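Local coordinates for protein glucose dehydrogenase (Serratia sp. FS14, PDB 7CDY) that is a beta-propeller protein of the glucose/sorbosone dehydrogenase family and carries a bound calcium ion, at residues 138-143 with 191-196; 206-211 with 268-273; 216-221 with 256-261; 283-288 with 296-301. All blocks are in the same frame, centred on the assembly; numbering follows the deposited sequence.

Interaction 1: residues 138-143 with 191-196; sequences FIALGE and RNPQGL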
# COMPACT_ATOMS: atom_id res chain seq x y z
N PHE A 138 0.36 10.73 -0.57
CA PHE A 138 1.29 9.97 0.25
C PHE A 138 1.74 8.71 -0.47
O PHE A 138 0.94 8.00 -1.09
CB PHE A 138 0.66 9.61 1.59
CG PHE A 138 0.61 10.75 2.57
CD1 PHE A 138 -0.31 11.77 2.43
CD2 PHE A 138 1.50 10.79 3.64
CE1 PHE A 138 -0.34 12.82 3.33
CE2 PHE A 138 1.46 11.83 4.55
CZ PHE A 138 0.55 12.85 4.38
N ILE A 139 3.04 8.44 -0.41
CA ILE A 139 3.67 7.32 -1.10
C ILE A 139 4.50 6.55 -0.09
O ILE A 139 5.42 7.11 0.52
CB ILE A 139 4.58 7.82 -2.24
CG1 ILE A 139 3.81 8.73 -3.21
CG2 ILE A 139 5.21 6.65 -2.95
CD1 ILE A 139 4.73 9.53 -4.12
N ALA A 140 4.21 5.26 0.08
CA ALA A 140 4.92 4.41 1.04
C ALA A 140 6.00 3.63 0.32
O ALA A 140 5.72 2.90 -0.64
CB ALA A 140 3.93 3.47 1.73
N LEU A 141 7.25 3.76 0.77
CA LEU A 141 8.40 3.16 0.11
C LEU A 141 9.12 2.19 1.03
O LEU A 141 9.45 2.53 2.18
CB LEU A 141 9.38 4.23 -0.34
CG LEU A 141 8.83 5.26 -1.32
CD1 LEU A 141 9.82 6.39 -1.53
CD2 LEU A 141 8.50 4.60 -2.65
N GLY A 142 9.39 0.97 0.53
CA GLY A 142 10.24 0.05 1.24
C GLY A 142 11.71 0.44 1.12
O GLY A 142 12.09 1.35 0.38
N GLU A 143 12.54 -0.27 1.88
CA GLU A 143 14.00 0.03 1.86
C GLU A 143 14.78 -0.88 0.89
O GLU A 143 15.98 -0.93 1.03
CB GLU A 143 14.65 0.08 3.26
CG GLU A 143 14.17 -0.94 4.29
CD GLU A 143 14.36 -2.42 3.98
OE1 GLU A 143 13.98 -2.84 2.91
OE2 GLU A 143 14.82 -3.13 4.86
N ARG A 191 10.14 -0.34 7.08
CA ARG A 191 10.72 -1.52 6.44
C ARG A 191 10.12 -1.80 5.06
O ARG A 191 10.74 -1.48 4.04
CB ARG A 191 10.64 -2.75 7.35
CG ARG A 191 11.37 -3.95 6.80
CD ARG A 191 11.31 -5.11 7.78
NE ARG A 191 11.89 -6.32 7.21
CZ ARG A 191 11.24 -7.13 6.38
NH1 ARG A 191 9.97 -6.87 6.07
NH2 ARG A 191 11.84 -8.19 5.88
N ASN A 192 8.94 -2.42 4.99
CA ASN A 192 8.26 -2.64 3.72
C ASN A 192 6.77 -2.42 3.89
O ASN A 192 6.03 -3.34 4.25
CB ASN A 192 8.52 -4.03 3.14
CG ASN A 192 8.04 -4.12 1.71
OD1 ASN A 192 8.07 -3.12 0.99
ND2 ASN A 192 7.59 -5.29 1.30
N PRO A 193 6.30 -1.19 3.65
CA PRO A 193 4.89 -0.85 3.91
C PRO A 193 3.99 -1.30 2.77
O PRO A 193 4.14 -0.85 1.64
CB PRO A 193 4.91 0.68 4.04
CG PRO A 193 6.14 1.11 3.27
CD PRO A 193 7.13 -0.02 3.31
N GLN A 194 3.03 -2.16 3.09
CA GLN A 194 2.02 -2.58 2.13
C GLN A 194 0.61 -2.21 2.59
O GLN A 194 -0.37 -2.77 2.09
CB GLN A 194 2.18 -4.05 1.74
CG GLN A 194 3.47 -4.29 0.93
CD GLN A 194 3.62 -5.71 0.41
OE1 GLN A 194 3.06 -6.65 0.95
NE2 GLN A 194 4.39 -5.86 -0.67
N GLY A 195 0.49 -1.23 3.48
CA GLY A 195 -0.80 -0.67 3.83
C GLY A 195 -0.69 0.82 4.05
O GLY A 195 0.26 1.27 4.71
N LEU A 196 -1.64 1.58 3.51
CA LEU A 196 -1.62 3.04 3.67
C LEU A 196 -3.04 3.54 3.45
O LEU A 196 -3.60 3.34 2.37
CB LEU A 196 -0.67 3.66 2.65
CG LEU A 196 -0.30 5.12 2.85
CD1 LEU A 196 0.59 5.29 4.08
CD2 LEU A 196 0.40 5.67 1.61
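The Glu143 carboxylate and the Arg191 guanidinium are inclined at 49°, their chains set at a slant to each other, with Glu143 OE2 4.0 Å from Arg191 CG and the charged ends not in contact. Other residues hold both groups: Glu143 OE1 is hydrogen-bonded to His124 and OE2 to Trp229, while Arg191 NH1 reaches His210 O. The puckered ring of Pro193 meets Ala140 through its CG, which lies 3.6 Å from Ala140 CB, and its CD approaches Leu141 O at 3.6 Å. Directed away from 191-196, the Phe138 ring meets Trp186 edge-to-face and offers this contact little more than its CB, 3.9 Å from Leu196 CD2. With CG of Leu196 opposite its own backbone N (chi1 -167°), that CD2 methyl is brought against the Phe138 carbonyl, 3.6 Å from Phe138 O. A single hydrogen bond links the segments directly, Glu143 N to Arg191 O at 3.1 Å; Gly142 CA also brings a C-H toward Arg191 O. All the touching residues are buried. Strand 137-140, in one sheet, and strand 192-198, at the margin of the next, thus pack through side chains with a roughly antiparallel course, while Ile205 and Glu207 of strand 205-210 also line Leu196.

Interaction 2: residues 206-211 with 268-273; sequences WEHEHG and SGMAFY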
# COMPACT_ATOMS: atom_id res chain seq x y z
N TRP A 206 -2.80 6.49 8.24
CA TRP A 206 -2.27 5.33 8.95
C TRP A 206 -1.53 4.44 7.95
O TRP A 206 -1.79 4.47 6.74
CB TRP A 206 -3.38 4.52 9.62
CG TRP A 206 -4.09 5.20 10.78
CD1 TRP A 206 -4.26 6.54 11.01
CD2 TRP A 206 -4.77 4.53 11.85
NE1 TRP A 206 -4.98 6.73 12.17
CE2 TRP A 206 -5.30 5.51 12.70
CE3 TRP A 206 -4.96 3.18 12.18
CZ2 TRP A 206 -6.03 5.19 13.86
CZ3 TRP A 206 -5.68 2.86 13.33
CH2 TRP A 206 -6.21 3.86 14.15
N GLU A 207 -0.61 3.63 8.48
CA GLU A 207 0.29 2.84 7.66
C GLU A 207 0.49 1.49 8.33
O GLU A 207 0.41 1.38 9.56
CB GLU A 207 1.64 3.58 7.51
CG GLU A 207 2.74 2.82 6.78
CD GLU A 207 3.70 2.09 7.71
OE1 GLU A 207 3.40 1.93 8.92
OE2 GLU A 207 4.76 1.65 7.21
N HIS A 208 0.77 0.46 7.54
CA HIS A 208 1.25 -0.79 8.12
C HIS A 208 2.40 -1.35 7.28
O HIS A 208 2.59 -0.98 6.12
CB HIS A 208 0.13 -1.79 8.47
CG HIS A 208 -0.55 -2.42 7.30
ND1 HIS A 208 0.13 -3.12 6.32
CD2 HIS A 208 -1.87 -2.54 7.00
CE1 HIS A 208 -0.75 -3.61 5.45
NE2 HIS A 208 -1.96 -3.28 5.85
N GLU A 209 3.18 -2.24 7.90
CA GLU A 209 4.37 -2.74 7.22
C GLU A 209 4.72 -4.12 7.74
O GLU A 209 4.42 -4.48 8.88
CB GLU A 209 5.57 -1.79 7.40
CG GLU A 209 5.90 -1.46 8.85
CD GLU A 209 6.98 -0.41 8.94
OE1 GLU A 209 8.15 -0.76 9.18
OE2 GLU A 209 6.68 0.78 8.72
N HIS A 210 5.42 -4.87 6.89
CA HIS A 210 5.95 -6.17 7.25
C HIS A 210 7.16 -6.02 8.16
O HIS A 210 8.04 -5.19 7.90
CB HIS A 210 6.44 -6.89 5.99
CG HIS A 210 5.35 -7.27 5.04
ND1 HIS A 210 4.69 -8.47 5.13
CD2 HIS A 210 4.82 -6.61 3.99
CE1 HIS A 210 3.78 -8.54 4.17
NE2 HIS A 210 3.83 -7.42 3.47
N GLY A 211 7.19 -6.83 9.21
CA GLY A 211 8.44 -7.11 9.89
C GLY A 211 9.19 -8.19 9.16
O GLY A 211 8.74 -8.71 8.14
N SER A 268 -1.09 -6.90 4.39
CA SER A 268 -1.16 -6.38 3.03
C SER A 268 -2.55 -5.83 2.78
O SER A 268 -3.54 -6.55 2.94
CB SER A 268 -0.85 -7.50 2.03
OG SER A 268 -0.71 -6.98 0.72
N GLY A 269 -2.62 -4.57 2.37
CA GLY A 269 -3.93 -3.96 2.15
C GLY A 269 -4.53 -3.44 3.43
O GLY A 269 -4.32 -4.02 4.51
N MET A 270 -5.25 -2.33 3.36
CA MET A 270 -5.91 -1.82 4.56
C MET A 270 -7.03 -0.88 4.16
O MET A 270 -6.87 -0.07 3.23
CB MET A 270 -4.93 -1.15 5.55
CG MET A 270 -4.53 0.27 5.20
SD MET A 270 -3.32 1.03 6.33
CE MET A 270 -4.24 1.15 7.86
N ALA A 271 -8.14 -0.99 4.86
CA ALA A 271 -9.32 -0.16 4.61
C ALA A 271 -10.09 0.05 5.91
O ALA A 271 -10.34 -0.91 6.64
CB ALA A 271 -10.25 -0.81 3.58
N PHE A 272 -10.47 1.30 6.18
CA PHE A 272 -11.38 1.63 7.27
C PHE A 272 -12.82 1.49 6.78
O PHE A 272 -13.15 1.92 5.68
CB PHE A 272 -11.17 3.08 7.70
CG PHE A 272 -9.81 3.36 8.29
CD1 PHE A 272 -9.58 3.19 9.66
CD2 PHE A 272 -8.77 3.83 7.50
CE1 PHE A 272 -8.33 3.48 10.20
CE2 PHE A 272 -7.53 4.10 8.03
CZ PHE A 272 -7.31 3.94 9.38
N TYR A 273 -13.67 0.88 7.60
CA TYR A 273 -15.07 0.68 7.22
C TYR A 273 -15.92 1.83 7.78
O TYR A 273 -16.10 1.94 8.99
CB TYR A 273 -15.61 -0.68 7.65
CG TYR A 273 -16.97 -0.94 7.04
CD1 TYR A 273 -17.09 -1.52 5.78
CD2 TYR A 273 -18.14 -0.56 7.70
CE1 TYR A 273 -18.33 -1.74 5.20
CE2 TYR A 273 -19.39 -0.77 7.13
CZ TYR A 273 -19.48 -1.36 5.88
OH TYR A 273 -20.71 -1.58 5.31
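Phe272 points its ring edge into the face of Trp206, a T-shaped pair with the centroids of the Phe272 ring and the six-membered ring of Trp206 5.2 Å apart and planes at 81°. It belongs to the interface between two sheets of the beta-propeller: strands 206-210 and 268-273 run nearly antiparallel, about 8 Å apart between axes, and meet through side chains. Within the aromatic pair, Phe272 CZ does the touching, 3.6 Å from Trp206 CD2 and displaced toward the rim of the indole rather than centred over it. Met270, which has two conformers, is the next residue on the strand whose side chain faces Trp206 and His208; in the one described its chain bends at the sulfur and CE ends 3.9 Å from Trp206 CB. Its SD lies oblique to the His208 imidazole, and Met270 CB touches the ring near CD2 at 3.7 Å, the two side chains running antiparallel as they pass.

In the second shell, Leu285 of strand 284-289 lies against both Trp206 and Met270, whereas Ile287 and Leu218 pack on His208. Ala197 of strand 192-198 borders Met270 and Phe272, and Arg320 O bonds the Ser268 hydroxyl. Back in the direct contact, the main chain of Ser268 lies beside the imidazole, Ser268 N being 3.5 Å from His208 CE1. The His208 CG sits in the crowded position between backbone N and carbonyl (chi1 71°), which carries the ring across to the opposing strand. There His208 NE2 donates to Gly269 O over 2.8 Å, almost straight and in the plane of the imidazole, but approaching from above the plane of the carbonyl.

Interaction 3: residues 216-221 with 256-261; sequences DELNIP and QPLHYW. With CA (calcium ion), chain D.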
# COMPACT_ATOMS: atom_id res chain seq x y z
N ASP A 216 5.36 -7.61 12.33
CA ASP A 216 4.55 -6.71 11.50
C ASP A 216 3.96 -5.61 12.38
O ASP A 216 3.71 -5.81 13.57
CB ASP A 216 3.40 -7.48 10.85
CG ASP A 216 3.84 -8.46 9.75
OD1 ASP A 216 5.05 -8.64 9.50
OD2 ASP A 216 2.93 -9.05 9.13
N GLU A 217 3.74 -4.43 11.79
CA GLU A 217 3.40 -3.24 12.56
C GLU A 217 2.32 -2.42 11.88
O GLU A 217 2.29 -2.29 10.65
CB GLU A 217 4.56 -2.24 12.64
CG GLU A 217 5.79 -2.73 13.31
CD GLU A 217 6.85 -1.65 13.38
OE1 GLU A 217 6.75 -0.59 12.71
OE2 GLU A 217 7.81 -1.87 14.12
N LEU A 218 1.50 -1.78 12.71
CA LEU A 218 0.60 -0.70 12.32
C LEU A 218 1.07 0.58 12.99
O LEU A 218 1.29 0.59 14.21
CB LEU A 218 -0.82 -1.05 12.80
CG LEU A 218 -1.94 -0.03 12.62
CD1 LEU A 218 -2.26 0.15 11.16
CD2 LEU A 218 -3.17 -0.47 13.38
N ASN A 219 1.24 1.65 12.21
CA ASN A 219 1.76 2.94 12.68
C ASN A 219 0.82 4.08 12.29
O ASN A 219 0.09 3.99 11.30
CB ASN A 219 3.13 3.23 12.05
CG ASN A 219 4.21 2.26 12.51
OD1 ASN A 219 4.56 2.24 13.69
ND2 ASN A 219 4.76 1.48 11.60
N ILE A 220 0.88 5.17 13.04
CA ILE A 220 0.30 6.45 12.63
C ILE A 220 1.45 7.42 12.40
O ILE A 220 1.94 8.04 13.36
CB ILE A 220 -0.70 7.00 13.67
CG1 ILE A 220 -1.81 6.00 13.97
CG2 ILE A 220 -1.29 8.34 13.20
CD1 ILE A 220 -2.72 6.43 15.14
N PRO A 221 1.95 7.56 11.18
CA PRO A 221 3.24 8.25 10.98
C PRO A 221 3.12 9.77 11.09
O PRO A 221 2.34 10.40 10.37
CB PRO A 221 3.64 7.85 9.56
CG PRO A 221 2.35 7.42 8.91
CD PRO A 221 1.49 6.84 9.98
N GLN A 256 7.07 4.05 18.63
CA GLN A 256 6.52 2.71 18.70
C GLN A 256 5.36 2.55 17.73
O GLN A 256 4.67 3.52 17.39
CB GLN A 256 6.02 2.43 20.12
CG GLN A 256 7.13 2.08 21.08
CD GLN A 256 7.67 0.70 20.80
OE1 GLN A 256 6.96 -0.29 20.96
NE2 GLN A 256 8.93 0.62 20.37
N PRO A 257 5.12 1.33 17.26
CA PRO A 257 3.89 1.09 16.50
C PRO A 257 2.66 1.27 17.37
O PRO A 257 2.72 1.18 18.60
CB PRO A 257 4.04 -0.37 16.03
CG PRO A 257 5.03 -0.97 16.93
CD PRO A 257 5.95 0.13 17.39
N LEU A 258 1.55 1.59 16.73
CA LEU A 258 0.26 1.59 17.40
C LEU A 258 -0.11 0.18 17.83
O LEU A 258 -0.66 -0.03 18.92
CB LEU A 258 -0.78 2.17 16.45
CG LEU A 258 -2.22 2.13 16.93
CD1 LEU A 258 -2.32 3.00 18.17
CD2 LEU A 258 -3.15 2.61 15.84
N HIS A 259 0.20 -0.80 16.99
CA HIS A 259 -0.12 -2.18 17.23
C HIS A 259 0.91 -3.01 16.48
O HIS A 259 1.40 -2.60 15.43
CB HIS A 259 -1.52 -2.48 16.68
CG HIS A 259 -2.16 -3.69 17.27
ND1 HIS A 259 -2.68 -3.71 18.54
CD2 HIS A 259 -2.35 -4.93 16.75
CE1 HIS A 259 -3.17 -4.91 18.79
NE2 HIS A 259 -2.99 -5.67 17.72
N TYR A 260 1.25 -4.17 17.03
CA TYR A 260 2.25 -5.01 16.40
C TYR A 260 1.88 -6.48 16.56
O TYR A 260 1.09 -6.85 17.43
CB TYR A 260 3.67 -4.74 16.94
CG TYR A 260 3.81 -4.90 18.44
CD1 TYR A 260 4.11 -6.14 19.01
CD2 TYR A 260 3.62 -3.82 19.28
CE1 TYR A 260 4.22 -6.27 20.38
CE2 TYR A 260 3.75 -3.95 20.65
CZ TYR A 260 4.04 -5.17 21.19
OH TYR A 260 4.15 -5.30 22.56
N TRP A 261 2.49 -7.31 15.71
CA TRP A 261 2.26 -8.75 15.70
C TRP A 261 3.60 -9.44 15.83
O TRP A 261 4.39 -9.46 14.87
CB TRP A 261 1.59 -9.17 14.39
CG TRP A 261 0.16 -8.80 14.22
CD1 TRP A 261 -0.92 -9.63 14.35
CD2 TRP A 261 -0.36 -7.52 13.81
NE1 TRP A 261 -2.08 -8.94 14.08
CE2 TRP A 261 -1.77 -7.65 13.74
CE3 TRP A 261 0.21 -6.29 13.50
CZ2 TRP A 261 -2.59 -6.59 13.37
CZ3 TRP A 261 -0.62 -5.23 13.14
CH2 TRP A 261 -2.00 -5.39 13.08
CA CA D . 8.87 0.27 13.61
O HOH W 1 7.18 1.75 14.62
O HOH W 2 2.58 4.70 15.42
O HOH W 3 10.70 -1.18 13.05
O HOH W 4 9.01 0.87 11.28
O HOH W 5 9.73 0.02 15.80
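Glu217 rises beside Pro257, and its CB begins the contact 3.9 Å from Pro257 CB. CG continues along the same proline, and CD lies 4.0 Å from Pro257 CG. From CG onward the chain is extended (chi2 -178°), which carries the carboxylate beyond the ring to the calcium ion. There both oxygens bind: Glu217 OE1 at 2.5 Å and Glu217 OE2 at 2.4 Å from the calcium. OE1 has a second grip, a hydrogen bond of 3.1 Å from Asn219 ND2 on its anti side, which should help fix the rotation of the carboxylate. Asn219 ND2 also bonds Glu207 OE1. Four waters and Tyr227 O complete the seven ligands, and one of these waters also donates to Asn219 OD1, making Asn219 a second-shell residue.

On the other face Leu218 CD2 lies beside Leu258 CD2 (3.9 Å), while the Trp261 ring presents its edge to Asp216 O. Main-chain bonds run from Trp261 N to Asp216 O and from Leu218 N to His259 O (2.8 Å). Leu218 O receives His259 N and, weakly, Leu258 N. Leu258 and His259 thus share Leu218 in a classic beta bulge, within an antiparallel strand pair at the margin of a propeller sheet that carries a calcium site.

Interaction 4: residues 283-288 with 296-301; sequences HSLFIG and IRLTLE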
# COMPACT_ATOMS: atom_id res chain seq x y z
N HIS A 283 -16.21 1.73 12.27
CA HIS A 283 -15.10 1.99 13.18
C HIS A 283 -14.16 0.78 13.32
O HIS A 283 -13.47 0.64 14.32
CB HIS A 283 -15.55 2.55 14.53
CG HIS A 283 -16.25 3.87 14.40
ND1 HIS A 283 -15.58 5.04 14.13
CD2 HIS A 283 -17.57 4.19 14.47
CE1 HIS A 283 -16.45 6.03 14.05
NE2 HIS A 283 -17.66 5.54 14.25
N SER A 284 -14.13 -0.07 12.30
CA SER A 284 -13.16 -1.15 12.20
C SER A 284 -12.17 -0.85 11.07
O SER A 284 -12.49 -0.13 10.12
CB SER A 284 -13.84 -2.49 11.94
OG SER A 284 -14.47 -2.99 13.11
N LEU A 285 -10.98 -1.43 11.21
CA LEU A 285 -9.92 -1.35 10.21
C LEU A 285 -9.64 -2.77 9.74
O LEU A 285 -9.37 -3.66 10.55
CB LEU A 285 -8.66 -0.75 10.84
CG LEU A 285 -7.39 -0.78 10.00
CD1 LEU A 285 -7.62 -0.00 8.71
CD2 LEU A 285 -6.21 -0.20 10.78
N PHE A 286 -9.74 -2.99 8.44
CA PHE A 286 -9.54 -4.31 7.86
C PHE A 286 -8.18 -4.38 7.16
O PHE A 286 -7.80 -3.45 6.44
CB PHE A 286 -10.65 -4.60 6.85
CG PHE A 286 -11.98 -4.86 7.48
CD1 PHE A 286 -12.86 -3.83 7.76
CD2 PHE A 286 -12.35 -6.15 7.81
CE1 PHE A 286 -14.09 -4.08 8.35
CE2 PHE A 286 -13.58 -6.42 8.39
CZ PHE A 286 -14.45 -5.37 8.66
N ILE A 287 -7.46 -5.48 7.38
CA ILE A 287 -6.10 -5.66 6.88
C ILE A 287 -5.96 -7.07 6.33
O ILE A 287 -6.36 -8.03 6.99
CB ILE A 287 -5.08 -5.43 8.01
CG1 ILE A 287 -5.13 -3.97 8.50
CG2 ILE A 287 -3.67 -5.83 7.56
CD1 ILE A 287 -4.37 -3.73 9.80
N GLY A 288 -5.39 -7.22 5.14
CA GLY A 288 -5.18 -8.55 4.61
C GLY A 288 -3.97 -9.23 5.24
O GLY A 288 -3.02 -8.58 5.68
N ILE A 296 -7.95 -9.62 8.63
CA ILE A 296 -7.89 -9.15 10.01
C ILE A 296 -8.85 -7.98 10.17
O ILE A 296 -8.87 -7.07 9.33
CB ILE A 296 -6.45 -8.72 10.36
CG1 ILE A 296 -5.51 -9.91 10.27
CG2 ILE A 296 -6.40 -8.06 11.72
CD1 ILE A 296 -4.04 -9.52 10.23
N ARG A 297 -9.64 -7.99 11.24
CA ARG A 297 -10.49 -6.85 11.57
C ARG A 297 -10.09 -6.31 12.94
O ARG A 297 -10.18 -7.02 13.94
CB ARG A 297 -11.97 -7.25 11.59
CG ARG A 297 -12.88 -6.06 11.88
CD ARG A 297 -14.34 -6.42 11.79
NE ARG A 297 -14.79 -7.16 12.95
CZ ARG A 297 -15.43 -6.61 13.98
NH1 ARG A 297 -15.69 -5.31 13.99
NH2 ARG A 297 -15.81 -7.37 15.00
N LEU A 298 -9.65 -5.05 12.97
CA LEU A 298 -9.31 -4.38 14.22
C LEU A 298 -10.44 -3.43 14.59
O LEU A 298 -10.80 -2.55 13.80
CB LEU A 298 -8.00 -3.60 14.07
CG LEU A 298 -6.78 -4.41 13.64
CD1 LEU A 298 -5.55 -3.52 13.58
CD2 LEU A 298 -6.57 -5.56 14.62
N THR A 299 -10.99 -3.58 15.80
CA THR A 299 -11.98 -2.64 16.30
C THR A 299 -11.25 -1.44 16.89
O THR A 299 -10.31 -1.61 17.68
CB THR A 299 -12.83 -3.32 17.36
OG1 THR A 299 -13.52 -4.44 16.79
CG2 THR A 299 -13.85 -2.35 17.94
N LEU A 300 -11.67 -0.23 16.52
CA LEU A 300 -11.00 0.99 16.95
C LEU A 300 -11.89 1.79 17.89
O LEU A 300 -13.10 1.88 17.70
CB LEU A 300 -10.66 1.89 15.76
CG LEU A 300 -9.91 1.25 14.60
CD1 LEU A 300 -9.71 2.27 13.48
CD2 LEU A 300 -8.57 0.69 15.09
N GLU A 301 -11.26 2.39 18.89
CA GLU A 301 -11.87 3.43 19.71
C GLU A 301 -10.95 4.63 19.58
O GLU A 301 -9.91 4.71 20.25
CB GLU A 301 -12.04 2.95 21.15
CG GLU A 301 -13.15 1.92 21.29
CD GLU A 301 -13.32 1.38 22.71
OE1 GLU A 301 -12.66 1.89 23.63
OE2 GLU A 301 -14.12 0.44 22.88
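Phe286 and Arg297 run alongside each other in the same direction, the methylene chain of the arginine laid over one face of the ring. Arg297 CG stands 3.9 Å from the ring centroid in a CH-pi contact, and Arg297 CD comes to 3.3 Å from Phe286 CZ. A bend at chi3 (77°) then turns the guanidinium, inclined at 38° to the ring, toward Ser284. Arg297 NH1 donates to Ser284 OG at 2.8 Å, the hydroxyl oxygen lying somewhat out of the guanidinium plane, while NE forms a salt bridge with Glu309 of the next strand. Trp281 meets the Phe286 ring edge-to-face.

These two strands form a beta hairpin, the middle pair of a four-stranded antiparallel sheet of the propeller. Leu285 and Leu298 exchange backbone hydrogen bonds, as do Ile287 and Ile296, and Leu300 N reaches His283 O at 3.0 Å. The side chains of these two pairs point to the other face. There Ile287 CD1 meets Leu298 CD1 at 4.0 Å, and Leu285 CB meets the Leu300 CD1 methyl at 4.1 Å. Toward the neighbouring sheet, Trp206 touches Leu285 and Leu300, and His208 touches Ile287.

Followed from the N terminus, the chain first closes interaction 1, which spans 47 residues and brings the sheet containing strand 137-140 against the following one. Strand 205-210 then opens interaction 2, whose loop of 56 residues contains interaction 3 entirely; the latter closes a loop of 34 residues and pairs the two last strands of the sheet begun by 192-198. Interaction 2 closes by setting that sheet against the next. Interaction 4 comes after it, as a short hairpin with seven intervening residues inside that next sheet. No two loops cross. Interactions 1 and 2 thus join successive propeller sheets, whereas interactions 3 and 4 build within them; their two sheets also meet where Leu218 and Trp261 pack on Leu298.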